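Local structure of protein PTHB1 (Homo sapiens, 4YD8) at residues Cys30-Asp35 and Lys43-Ser48; Met50-Ile55 and Leu73-Leu78; Gln159-Met164 and Leu183-Leu188; Leu198-Cys203 and Leu250-Val255. The protein serves as a subunit of the BBSome, a coat complex thought to sort specific membrane proteins to primary cilia, and is represented here by its N-terminal seven-bladed beta-propeller. One frame throughout, in Å; residues are numbered along the deposited sequence. Where two conformers were deposited one is given.

Contact 1. Residues Cys30-Asp35 and Lys43-Ser48; sequences CLANVD and KIIVGS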
loop_
_atom_site.group_PDB
_atom_site.type_symbol
_atom_site.label_atom_id
_atom_site.label_comp_id
_atom_site.label_asym_id
_atom_site.label_seq_id
_atom_site.Cartn_x
_atom_site.Cartn_y
_atom_site.Cartn_z
ATOM N N CYS A 30 0.637 -6.169 -1.531
ATOM C CA CYS A 30 0.313 -5.403 -2.712
ATOM C C CYS A 30 -0.672 -6.186 -3.575
ATOM O O CYS A 30 -0.552 -7.400 -3.722
ATOM C CB CYS A 30 1.593 -5.072 -3.492
ATOM S SG CYS A 30 1.325 -4.031 -4.926
ATOM N N LEU A 31 -1.667 -5.478 -4.086
ATOM C CA LEU A 31 -2.660 -6.056 -4.994
ATOM C C LEU A 31 -2.563 -5.365 -6.347
ATOM O O LEU A 31 -2.899 -4.187 -6.461
ATOM C CB LEU A 31 -4.073 -5.890 -4.432
ATOM C CG LEU A 31 -4.874 -7.046 -3.834
ATOM C CD1 LEU A 31 -6.268 -6.546 -3.427
ATOM C CD2 LEU A 31 -4.993 -8.228 -4.813
ATOM N N ALA A 32 -2.123 -6.083 -7.377
ATOM C CA ALA A 32 -1.921 -5.428 -8.668
ATOM C C ALA A 32 -1.841 -6.417 -9.812
ATOM O O ALA A 32 -1.583 -7.604 -9.604
ATOM C CB ALA A 32 -0.617 -4.582 -8.636
ATOM N N ASN A 33 -2.046 -5.911 -11.022
ATOM C CA ASN A 33 -1.964 -6.741 -12.218
ATOM C C ASN A 33 -0.502 -6.852 -12.632
ATOM O O ASN A 33 -0.105 -6.353 -13.683
ATOM C CB ASN A 33 -2.814 -6.151 -13.341
ATOM C CG ASN A 33 -2.875 -7.056 -14.561
ATOM O OD1 ASN A 33 -2.493 -8.223 -14.495
ATOM N ND2 ASN A 33 -3.343 -6.518 -15.677
ATOM N N VAL A 34 0.283 -7.522 -11.789
ATOM C CA VAL A 34 1.746 -7.455 -11.854
ATOM C C VAL A 34 2.301 -8.200 -13.075
ATOM O O VAL A 34 3.414 -7.910 -13.536
ATOM C CB VAL A 34 2.382 -8.009 -10.531
ATOM C CG1 VAL A 34 2.153 -9.514 -10.397
ATOM C CG2 VAL A 34 3.879 -7.662 -10.446
ATOM N N ASP A 35 1.511 -9.114 -13.640
ATOM C CA ASP A 35 1.950 -9.806 -14.856
ATOM C C ASP A 35 1.320 -9.228 -16.117
ATOM O O ASP A 35 1.361 -9.861 -17.175
ATOM C CB ASP A 35 1.653 -11.309 -14.767
ATOM C CG ASP A 35 0.172 -11.619 -14.559
ATOM O OD1 ASP A 35 -0.649 -10.678 -14.516
ATOM O OD2 ASP A 35 -0.173 -12.822 -14.455
ATOM N N LYS A 43 -3.234 -9.705 -8.826
ATOM C CA LYS A 43 -2.613 -10.823 -8.127
ATOM C C LYS A 43 -2.230 -10.317 -6.749
ATOM O O LYS A 43 -2.060 -9.117 -6.570
ATOM C CB LYS A 43 -1.381 -11.350 -8.860
ATOM C CG LYS A 43 -1.720 -12.166 -10.099
ATOM C CD LYS A 43 -2.091 -11.271 -11.256
ATOM C CE LYS A 43 -2.775 -12.059 -12.363
ATOM N NZ LYS A 43 -3.256 -11.113 -13.394
ATOM N N ILE A 44 -2.110 -11.224 -5.784
ATOM C CA ILE A 44 -1.672 -10.842 -4.444
ATOM C C ILE A 44 -0.157 -10.996 -4.393
ATOM O O ILE A 44 0.368 -12.081 -4.681
ATOM C CB ILE A 44 -2.305 -11.712 -3.356
ATOM C CG1 ILE A 44 -3.833 -11.685 -3.445
ATOM C CG2 ILE A 44 -1.864 -11.271 -1.968
ATOM C CD1 ILE A 44 -4.463 -12.721 -2.549
ATOM N N ILE A 45 0.541 -9.916 -4.054
ATOM C CA ILE A 45 1.986 -9.982 -3.876
ATOM C C ILE A 45 2.298 -9.716 -2.418
ATOM O O ILE A 45 1.860 -8.704 -1.872
ATOM C CB ILE A 45 2.753 -8.946 -4.737
ATOM C CG1 ILE A 45 2.382 -9.093 -6.216
ATOM C CG2 ILE A 45 4.276 -9.090 -4.502
ATOM C CD1 ILE A 45 1.433 -8.054 -6.712
ATOM N N VAL A 46 3.029 -10.632 -1.788
ATOM C CA VAL A 46 3.406 -10.453 -0.393
ATOM C C VAL A 46 4.890 -10.720 -0.189
ATOM O O VAL A 46 5.399 -11.767 -0.603
ATOM C CB VAL A 46 2.608 -11.382 0.562
ATOM C CG1 VAL A 46 3.014 -11.111 2.019
ATOM C CG2 VAL A 46 1.112 -11.163 0.416
ATOM N N GLY A 47 5.581 -9.771 0.445
ATOM C CA GLY A 47 6.968 -9.989 0.835
ATOM C C GLY A 47 7.045 -10.144 2.345
ATOM O O GLY A 47 6.226 -9.573 3.063
ATOM N N SER A 48 7.992 -10.936 2.840
ATOM C CA SER A 48 8.106 -11.112 4.284
ATOM C C SER A 48 9.459 -10.643 4.814
ATOM O O SER A 48 10.426 -10.508 4.058
ATOM C CB SER A 48 7.869 -12.576 4.681
ATOM O OG SER A 48 9.020 -13.380 4.555
#
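Ile45 pushes its CD1 methyl against Val34, tip to tip, with Val34 CB 3.9 Å from Ile45 CD1, and the same methyl lies over the carbonyl oxygen of Cys30. Both residues belong to a beta hairpin within one blade of the seven-bladed propeller, where strand 29-32 at the edge of the four-stranded sheet runs antiparallel to strand 43-47. Cys30 with Ile45 and Ala32 with Lys43 are hydrogen-bonded pairs, and Leu31 with Ile44 is the non-hydrogen-bonded pair between them. In the first pair Cys30 N to Ile45 O and Ile45 N to Cys30 O are both 2.8 Å. The second is less even: Ala32 N to Lys43 O is 3.1 Å and Lys43 N to Ala32 O 2.8 Å, the latter from above the carbonyl plane. Cys30, Ala32, Lys43 and Ile45 share a face; Cys30 and Ala32 there, and Val34 from the loop, pack against Val87 of the next blade. On the other face Leu31 and Ile44 meet Val350 of strand 348-353, so the hairpin is sandwiched between two neighbouring blades. Beyond the strand an inverse gamma turn centred on Asn33 swings the chain round, bringing Asp35 beside Lys43. The lysine chain bends at its second torsion (chi2 78°) and crosses the Asp35 carboxylate at about a right angle. Its ammonium group is also held by the carbonyl of Gln41 and, weakly, by Asn33 OD1, which has a stronger partner in Ser37. In the salt bridge, Lys43 NZ meets Asp35 OD1 at 2.9 Å on the syn side, 16° out of the carboxylate plane.

Contact 2. Residues Met50-Ile55 and Leu73-Leu78; sequences MGYLRI and LLEVDL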
loop_
_atom_site.group_PDB
_atom_site.type_symbol
_atom_site.label_atom_id
_atom_site.label_comp_id
_atom_site.label_asym_id
_atom_site.label_seq_id
_atom_site.Cartn_x
_atom_site.Cartn_y
_atom_site.Cartn_z
HETATM N N MSE A 50 11.267 -12.362 6.443
HETATM C CA MSE A 50 12.083 -13.531 6.323
HETATM C C MSE A 50 12.626 -13.704 4.916
HETATM O O MSE A 50 13.254 -14.694 4.622
HETATM C CB MSE A 50 11.317 -14.754 6.732
HETATM C CG MSE A 50 11.199 -15.012 8.242
HETATM SE SE MSE A 50 10.721 -13.476 9.338
HETATM C CE MSE A 50 10.825 -14.244 11.150
ATOM N N GLY A 51 12.385 -12.758 4.036
ATOM C CA GLY A 51 13.071 -12.697 2.752
ATOM C C GLY A 51 12.336 -13.339 1.587
ATOM O O GLY A 51 12.802 -13.270 0.456
ATOM N N TYR A 52 11.190 -13.958 1.854
ATOM C CA TYR A 52 10.386 -14.569 0.783
ATOM C C TYR A 52 9.446 -13.599 0.070
ATOM O O TYR A 52 8.770 -12.795 0.700
ATOM C CB TYR A 52 9.549 -15.732 1.338
ATOM C CG TYR A 52 10.390 -16.938 1.674
ATOM C CD1 TYR A 52 10.715 -17.875 0.699
ATOM C CD2 TYR A 52 10.875 -17.133 2.964
ATOM C CE1 TYR A 52 11.505 -18.980 1.000
ATOM C CE2 TYR A 52 11.662 -18.230 3.274
ATOM C CZ TYR A 52 11.972 -19.148 2.288
ATOM O OH TYR A 52 12.745 -20.241 2.598
ATOM N N LEU A 53 9.401 -13.707 -1.255
ATOM C CA LEU A 53 8.434 -12.994 -2.078
ATOM C C LEU A 53 7.467 -14.023 -2.659
ATOM O O LEU A 53 7.900 -15.006 -3.264
ATOM C CB LEU A 53 9.143 -12.206 -3.197
ATOM C CG LEU A 53 8.380 -11.170 -4.051
ATOM C CD1 LEU A 53 7.347 -11.795 -4.992
ATOM C CD2 LEU A 53 7.707 -10.130 -3.182
ATOM N N ARG A 54 6.169 -13.803 -2.473
ATOM C CA ARG A 54 5.159 -14.738 -2.973
ATOM C C ARG A 54 4.114 -14.006 -3.812
ATOM O O ARG A 54 3.721 -12.897 -3.484
ATOM C CB ARG A 54 4.480 -15.481 -1.803
ATOM C CG ARG A 54 5.452 -16.352 -0.997
ATOM C CD ARG A 54 4.822 -16.917 0.281
ATOM N NE ARG A 54 5.747 -17.803 0.992
ATOM C CZ ARG A 54 6.404 -17.474 2.104
ATOM N NH1 ARG A 54 6.261 -16.268 2.640
ATOM N NH2 ARG A 54 7.218 -18.350 2.682
ATOM N N ILE A 55 3.662 -14.643 -4.885
ATOM C CA ILE A 55 2.603 -14.088 -5.719
ATOM C C ILE A 55 1.486 -15.122 -5.868
ATOM O O ILE A 55 1.749 -16.271 -6.233
ATOM C CB ILE A 55 3.117 -13.699 -7.119
ATOM C CG1 ILE A 55 4.309 -12.730 -7.017
ATOM C CG2 ILE A 55 1.979 -13.086 -7.956
ATOM C CD1 ILE A 55 4.881 -12.342 -8.403
ATOM N N LEU A 73 1.535 -18.651 -7.619
ATOM C CA LEU A 73 2.156 -18.512 -8.933
ATOM C C LEU A 73 3.670 -18.535 -8.830
ATOM O O LEU A 73 4.348 -19.037 -9.710
ATOM C CB LEU A 73 1.714 -17.215 -9.600
ATOM C CG LEU A 73 0.214 -17.050 -9.846
ATOM C CD1 LEU A 73 -0.036 -15.749 -10.585
ATOM C CD2 LEU A 73 -0.356 -18.236 -10.612
ATOM N N LEU A 74 4.189 -17.976 -7.744
ATOM C CA LEU A 74 5.620 -17.829 -7.612
ATOM C C LEU A 74 6.003 -17.645 -6.162
ATOM O O LEU A 74 5.337 -16.926 -5.420
ATOM C CB LEU A 74 6.114 -16.641 -8.435
ATOM C CG LEU A 74 7.621 -16.336 -8.382
ATOM C CD1 LEU A 74 8.147 -16.111 -9.779
ATOM C CD2 LEU A 74 7.897 -15.115 -7.533
ATOM N N GLU A 75 7.086 -18.302 -5.777
ATOM C CA GLU A 75 7.699 -18.086 -4.483
ATOM C C GLU A 75 9.201 -18.039 -4.704
ATOM O O GLU A 75 9.753 -18.935 -5.324
ATOM C CB GLU A 75 7.323 -19.203 -3.502
ATOM C CG GLU A 75 8.028 -19.099 -2.157
ATOM C CD GLU A 75 7.664 -20.236 -1.221
ATOM O OE1 GLU A 75 6.618 -20.147 -0.540
ATOM O OE2 GLU A 75 8.432 -21.217 -1.169
ATOM N N VAL A 76 9.853 -16.991 -4.220
ATOM C CA VAL A 76 11.303 -16.900 -4.334
ATOM C C VAL A 76 11.907 -16.393 -3.024
ATOM O O VAL A 76 11.375 -15.485 -2.374
ATOM C CB VAL A 76 11.733 -15.980 -5.515
ATOM C CG1 VAL A 76 11.072 -14.627 -5.416
ATOM C CG2 VAL A 76 13.251 -15.826 -5.553
ATOM N N ASP A 77 13.013 -17.009 -2.633
ATOM C CA ASP A 77 13.791 -16.556 -1.495
ATOM C C ASP A 77 14.759 -15.462 -1.939
ATOM O O ASP A 77 15.762 -15.745 -2.593
ATOM C CB ASP A 77 14.560 -17.728 -0.873
ATOM C CG ASP A 77 15.283 -17.341 0.398
ATOM O OD1 ASP A 77 15.197 -16.162 0.803
ATOM O OD2 ASP A 77 15.954 -18.214 0.989
ATOM N N LEU A 78 14.460 -14.220 -1.577
ATOM C CA LEU A 78 15.304 -13.092 -1.956
ATOM C C LEU A 78 16.500 -12.917 -1.010
ATOM O O LEU A 78 17.367 -12.082 -1.261
ATOM C CB LEU A 78 14.468 -11.809 -2.011
ATOM C CG LEU A 78 13.310 -11.860 -3.020
ATOM C CD1 LEU A 78 12.480 -10.576 -2.986
ATOM C CD2 LEU A 78 13.839 -12.143 -4.432
HETATM O O HOH W 1 15.463 -15.614 3.326
HETATM O O HOH W 2 7.264 -21.393 2.029
#
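Arg54 and Glu75 lie side by side on one face of the sheet, and Arg54 NE donates to Glu75 OE1 at 2.9 Å in a salt bridge. The oxygen sits near the guanidinium plane, but the NE reaches it from above the carboxylate plane, and the two flat groups stand 82° apart. A water bridges the same two side chains, accepting from Arg54 NH2 and donating to Glu75 OE1. On the same face, the Tyr52 ring has the Asp77 carboxylate over one side: Tyr52 CE1 is 3.8 Å from Asp77 CB, and ring and carboxylate are only 24° from parallel. Asp77 OD1 accepts from the backbone N of Arg79. Tyr52 CB in turn lies over one face of the guanidinium. The opposite face of the sheet is apolar. There Leu53 CB touches Val76 CG1 at 3.8 Å and Leu78 CD1 at 3.7 Å, and Met127 of the next blade covers Leu53, Leu74, Val76 and Leu78. Backbone bonds fix this register of the two outer strands of the propeller blade, with Leu53 N to Val76 O at 2.9 Å. At Ile55 the pairing slips into a classic beta bulge, its carbonyl taking Leu73 N at 2.8 Å and, weakly, Leu74 N. Further out, Glu22 forms a salt bridge with Arg54 NH2, holding the far end of the guanidinium. With an alanine at Arg54, both Glu75 and Glu22 would probably lose their cationic mate, and Tyr52 CB the flat group beneath it. With carboxylates at NE and NH2, the buried arginine is likely to remain charged and to be restrained from turning.

Contact 3. Residues Gln159-Met164 and Leu183-Leu188; sequences QSMDGM and LLPGPL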
loop_
_atom_site.group_PDB
_atom_site.type_symbol
_atom_site.label_atom_id
_atom_site.label_comp_id
_atom_site.label_asym_id
_atom_site.label_seq_id
_atom_site.Cartn_x
_atom_site.Cartn_y
_atom_site.Cartn_z
ATOM N N GLN A 159 12.439 6.809 1.607
ATOM C CA GLN A 159 12.844 7.498 2.824
ATOM C C GLN A 159 13.813 6.628 3.616
ATOM O O GLN A 159 13.493 5.475 3.929
ATOM C CB GLN A 159 11.620 7.844 3.689
ATOM C CG GLN A 159 12.019 8.573 5.000
ATOM C CD GLN A 159 10.823 8.897 5.877
ATOM O OE1 GLN A 159 10.854 9.846 6.657
ATOM N NE2 GLN A 159 9.760 8.099 5.760
ATOM N N SER A 160 14.990 7.173 3.957
ATOM C CA SER A 160 15.948 6.426 4.752
ATOM C C SER A 160 15.556 6.464 6.224
ATOM O O SER A 160 14.745 7.293 6.632
ATOM C CB SER A 160 17.364 6.994 4.581
ATOM O OG SER A 160 17.468 8.260 5.209
HETATM N N MSE A 161 16.141 5.579 7.024
HETATM C CA MSE A 161 15.872 5.577 8.460
HETATM C C MSE A 161 16.255 6.913 9.094
HETATM O O MSE A 161 15.619 7.329 10.054
HETATM C CB MSE A 161 16.615 4.434 9.168
HETATM C CG MSE A 161 16.090 3.038 8.805
HETATM SE SE MSE A 161 14.244 2.740 9.414
HETATM C CE MSE A 161 14.375 3.429 11.233
ATOM N N ASP A 162 17.265 7.594 8.549
ATOM C CA ASP A 162 17.699 8.855 9.151
ATOM C C ASP A 162 17.143 10.075 8.404
ATOM O O ASP A 162 17.586 11.197 8.617
ATOM C CB ASP A 162 19.243 8.921 9.272
ATOM C CG ASP A 162 19.972 9.010 7.925
ATOM O OD1 ASP A 162 19.390 8.749 6.855
ATOM O OD2 ASP A 162 21.177 9.342 7.948
ATOM N N GLY A 163 16.144 9.857 7.557
ATOM C CA GLY A 163 15.340 10.956 7.054
ATOM C C GLY A 163 15.759 11.639 5.769
ATOM O O GLY A 163 15.429 12.801 5.547
HETATM N N MSE A 164 16.490 10.927 4.923
HETATM C CA MSE A 164 16.767 11.426 3.587
HETATM C C MSE A 164 15.722 10.879 2.637
HETATM O O MSE A 164 15.415 9.695 2.688
HETATM C CB MSE A 164 18.164 11.022 3.112
HETATM C CG MSE A 164 18.439 11.419 1.683
HETATM SE SE MSE A 164 20.277 11.075 1.160
HETATM C CE MSE A 164 21.007 12.808 1.635
ATOM N N LEU A 183 12.819 13.318 13.285
ATOM C CA LEU A 183 13.298 12.523 14.411
ATOM C C LEU A 183 13.250 11.034 14.047
ATOM O O LEU A 183 14.291 10.404 13.854
ATOM C CB LEU A 183 12.468 12.822 15.657
ATOM C CG LEU A 183 12.968 12.309 16.994
ATOM C CD1 LEU A 183 14.271 12.999 17.375
ATOM C CD2 LEU A 183 11.900 12.530 18.060
ATOM N N LEU A 184 12.038 10.485 13.954
ATOM C CA LEU A 184 11.813 9.124 13.442
ATOM C C LEU A 184 10.996 9.152 12.139
ATOM O O LEU A 184 10.137 10.011 11.954
ATOM C CB LEU A 184 11.088 8.264 14.485
ATOM C CG LEU A 184 11.803 7.984 15.813
ATOM C CD1 LEU A 184 10.934 7.121 16.709
ATOM C CD2 LEU A 184 13.162 7.316 15.594
ATOM N N PRO A 185 11.262 8.204 11.230
ATOM C CA PRO A 185 10.599 8.255 9.924
ATOM C C PRO A 185 9.106 7.922 10.003
ATOM O O PRO A 185 8.717 6.921 10.614
ATOM C CB PRO A 185 11.357 7.204 9.095
ATOM C CG PRO A 185 11.931 6.267 10.087
ATOM C CD PRO A 185 12.236 7.099 11.325
ATOM N N GLY A 186 8.286 8.770 9.396
ATOM C CA GLY A 186 6.847 8.563 9.383
ATOM C C GLY A 186 6.422 7.919 8.073
ATOM O O GLY A 186 7.250 7.624 7.212
ATOM N N PRO A 187 5.110 7.720 7.906
ATOM C CA PRO A 187 4.595 7.202 6.636
ATOM C C PRO A 187 4.894 8.185 5.517
ATOM O O PRO A 187 5.081 9.385 5.776
ATOM C CB PRO A 187 3.071 7.063 6.880
ATOM C CG PRO A 187 2.778 7.922 8.055
ATOM C CD PRO A 187 4.052 8.001 8.890
ATOM N N LEU A 188 4.938 7.688 4.285
ATOM C CA LEU A 188 5.326 8.511 3.151
ATOM C C LEU A 188 4.390 8.281 1.966
ATOM O O LEU A 188 4.083 7.139 1.639
ATOM C CB LEU A 188 6.766 8.188 2.745
ATOM C CG LEU A 188 7.340 8.927 1.534
ATOM C CD1 LEU A 188 7.648 10.393 1.868
ATOM C CD2 LEU A 188 8.607 8.227 1.031
HETATM O O HOH W 3 9.080 11.204 7.959
HETATM O O HOH W 4 15.480 7.808 12.790
#
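Gln159 runs fully extended (chi1 180°, chi2 -179°), which carries its amide across the Pro185 ring at about a right angle to the carbonyl of Gly186. Met161, a selenomethionine, does the reverse: bends at its second and third torsions fold its end back, so that Met161 CE lies 3.9 Å from Pro185 CG. Pro185 is thus gripped at two places, with its CB under the glutamine amide, 3.6 Å from Gln159 OE1, and its CD 3.6 Å from Met161 O. Gln159 NE2 donates to Gly186 O at 2.9 Å, the acceptor lying close to the amide plane. The other end of the amide is tied to the same glycine through a water that donates to Gln159 OE1 at 2.6 Å and accepts from Gly186 N. A second water joins the carbonyls of Met161 and Leu183. Asn141 completes the site, accepting from Gln159 NE2 and donating to Gly186 O, so both protons of the buried amide have acceptors. A leucine in place of Gln159 would probably leave Gly186 O without one of its two donors and break the water link to Gly186 N. Behind Met161, a type I turn from Ser160 to Gly163 is braced by Ser160 OG, which donates to Asp162 OD1 and accepts from Met164 N. The contact sits where segment 183-188, linking the outermost strand 172-178 of one propeller blade to strand 188-191 of the next, passes the hairpin turn between strands 155-160 and 164-169; Pro185 and Leu188 also rest on strand 139-145.

Contact 4. Residues Leu198-Cys203 and Leu250-Val255; sequences LTVSSC and LDICIV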
loop_
_atom_site.group_PDB
_atom_site.type_symbol
_atom_site.label_atom_id
_atom_site.label_comp_id
_atom_site.label_asym_id
_atom_site.label_seq_id
_atom_site.Cartn_x
_atom_site.Cartn_y
_atom_site.Cartn_z
ATOM N N LEU A 198 4.174 13.683 0.975
ATOM C CA LEU A 198 3.554 13.901 2.280
ATOM C C LEU A 198 4.140 12.941 3.301
ATOM O O LEU A 198 4.374 11.764 3.008
ATOM C CB LEU A 198 2.021 13.728 2.185
ATOM C CG LEU A 198 1.363 14.980 1.590
ATOM C CD1 LEU A 198 1.497 15.066 0.065
ATOM C CD2 LEU A 198 -0.060 15.076 1.996
ATOM N N THR A 199 4.404 13.442 4.499
ATOM C CA THR A 199 4.802 12.564 5.573
ATOM C C THR A 199 4.241 13.101 6.885
ATOM O O THR A 199 3.578 14.139 6.897
ATOM C CB THR A 199 6.337 12.408 5.647
ATOM O OG1 THR A 199 6.669 11.368 6.576
ATOM C CG2 THR A 199 7.015 13.731 6.075
ATOM N N VAL A 200 4.440 12.360 7.970
ATOM C CA VAL A 200 4.096 12.865 9.299
ATOM C C VAL A 200 5.299 12.703 10.220
ATOM O O VAL A 200 5.855 11.612 10.332
ATOM C CB VAL A 200 2.902 12.148 9.920
ATOM C CG1 VAL A 200 2.402 12.928 11.147
ATOM C CG2 VAL A 200 1.770 11.958 8.879
ATOM N N SER A 201 5.682 13.784 10.888
ATOM C CA SER A 201 6.896 13.782 11.698
ATOM C C SER A 201 6.634 13.299 13.116
ATOM O O SER A 201 5.487 13.145 13.531
ATOM C CB SER A 201 7.507 15.186 11.757
ATOM O OG SER A 201 6.643 16.053 12.470
ATOM N N SER A 202 7.707 13.106 13.879
ATOM C CA SER A 202 7.569 12.670 15.263
ATOM C C SER A 202 6.923 13.719 16.157
ATOM O O SER A 202 6.342 13.379 17.186
ATOM C CB SER A 202 8.933 12.277 15.835
ATOM O OG SER A 202 9.429 11.139 15.161
ATOM N N CYS A 203 7.000 14.987 15.777
ATOM C CA CYS A 203 6.322 15.994 16.582
ATOM C C CYS A 203 4.903 16.242 16.039
ATOM O O CYS A 203 4.290 17.284 16.284
ATOM C CB CYS A 203 7.150 17.293 16.658
ATOM S SG CYS A 203 7.477 18.091 15.082
ATOM N N LEU A 250 -0.167 6.475 11.819
ATOM C CA LEU A 250 0.133 5.102 11.416
ATOM C C LEU A 250 0.365 4.984 9.909
ATOM O O LEU A 250 1.212 4.210 9.454
ATOM C CB LEU A 250 -1.009 4.167 11.831
ATOM C CG LEU A 250 -1.235 3.952 13.330
ATOM C CD1 LEU A 250 -2.444 3.056 13.567
ATOM C CD2 LEU A 250 0.005 3.351 13.972
ATOM N N ASP A 251 -0.402 5.740 9.135
ATOM C CA ASP A 251 -0.364 5.595 7.691
ATOM C C ASP A 251 -0.918 6.846 7.024
ATOM O O ASP A 251 -1.659 7.618 7.647
ATOM C CB ASP A 251 -1.173 4.342 7.270
ATOM C CG ASP A 251 -0.793 3.824 5.890
ATOM O OD1 ASP A 251 0.192 4.335 5.315
ATOM O OD2 ASP A 251 -1.462 2.879 5.390
ATOM N N ILE A 252 -0.536 7.041 5.763
ATOM C CA ILE A 252 -1.120 8.060 4.892
ATOM C C ILE A 252 -1.502 7.401 3.580
ATOM O O ILE A 252 -0.759 6.570 3.068
ATOM C CB ILE A 252 -0.146 9.206 4.562
ATOM C CG1 ILE A 252 0.360 9.892 5.811
ATOM C CG2 ILE A 252 -0.802 10.243 3.637
ATOM C CD1 ILE A 252 1.632 10.680 5.518
ATOM N N CYS A 253 -2.646 7.787 3.034
ATOM C CA CYS A 253 -3.115 7.259 1.755
ATOM C C CYS A 253 -3.692 8.416 0.950
ATOM O O CYS A 253 -4.622 9.076 1.411
ATOM C CB CYS A 253 -4.184 6.180 1.977
ATOM S SG CYS A 253 -4.693 5.343 0.414
ATOM N N ILE A 254 -3.162 8.679 -0.240
ATOM C CA ILE A 254 -3.717 9.764 -1.054
ATOM C C ILE A 254 -4.582 9.186 -2.161
ATOM O O ILE A 254 -4.101 8.390 -2.955
ATOM C CB ILE A 254 -2.622 10.635 -1.659
ATOM C CG1 ILE A 254 -1.783 11.256 -0.525
ATOM C CG2 ILE A 254 -3.236 11.725 -2.540
ATOM C CD1 ILE A 254 -0.590 11.997 -1.003
ATOM N N VAL A 255 -5.849 9.595 -2.211
ATOM C CA VAL A 255 -6.798 9.039 -3.187
ATOM C C VAL A 255 -7.655 10.111 -3.865
ATOM O O VAL A 255 -7.913 11.171 -3.306
ATOM C CB VAL A 255 -7.770 8.024 -2.530
ATOM C CG1 VAL A 255 -7.026 6.921 -1.816
ATOM C CG2 VAL A 255 -8.681 8.731 -1.563
#
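Ile252 reaches from its CB into the seam between two blades of the propeller, towards strand 196-200 of the neighbouring blade. From CB, the CG1 branch points anti to the carbonyl carbon (chi1 -58°) and comes to 4.0 Å from Val200 CG2. Beyond it the extended chain lays CD1 against the backbone of strand 196-200: Ile252 CD1 is 3.6 Å from Val200 CG2 and 3.7 Å from Thr199 CA, with the carbonyl oxygen of Leu198 also within touch. The Val200 and Ile252 side chains meet at a slant, a valine methyl against the isoleucine tip. Strand 251-255 runs nearly antiparallel to strand 198-200, at 160°, with axes 7.9 Å apart at their closest. That spacing is too wide for backbone pairing, and the two strands meet through apolar packing. Ala189 of strand 188-191 and Val264 of strand 263-268 add to the apolar layer around Ile252. Thr199 turns its side chain away from Ile252, and its hydroxyl is bonded to Pro187 O. Two residues further along the strand, Ile254 repeats the theme at about a right angle to Leu198, with Ile254 CD1 3.9 Å from Leu198 CD1.

The four contacts form two touching pairs around the propeller. Contacts 1 and 2 have centres about 11 Å apart and lie in one blade, sharing a sheet through neighbouring strands 43-47 and 52-56, where Val46 O lies 2.9 Å from Arg54 N. Contacts 3 and 4, their centres also about 11 Å apart, meet where Leu184 N and Ser202 OG make a probable hydrogen bond of 2.9 Å. The pairs are well separated: between centres, contacts 1 and 3 are about 25 Å apart, contacts 2 and 4 about 28 Å. Gly145, a position critical for protein stability, is about 11 Å from the side chain of Leu188 in contact 3 and about 10 Å from that of Ile254 in contact 4.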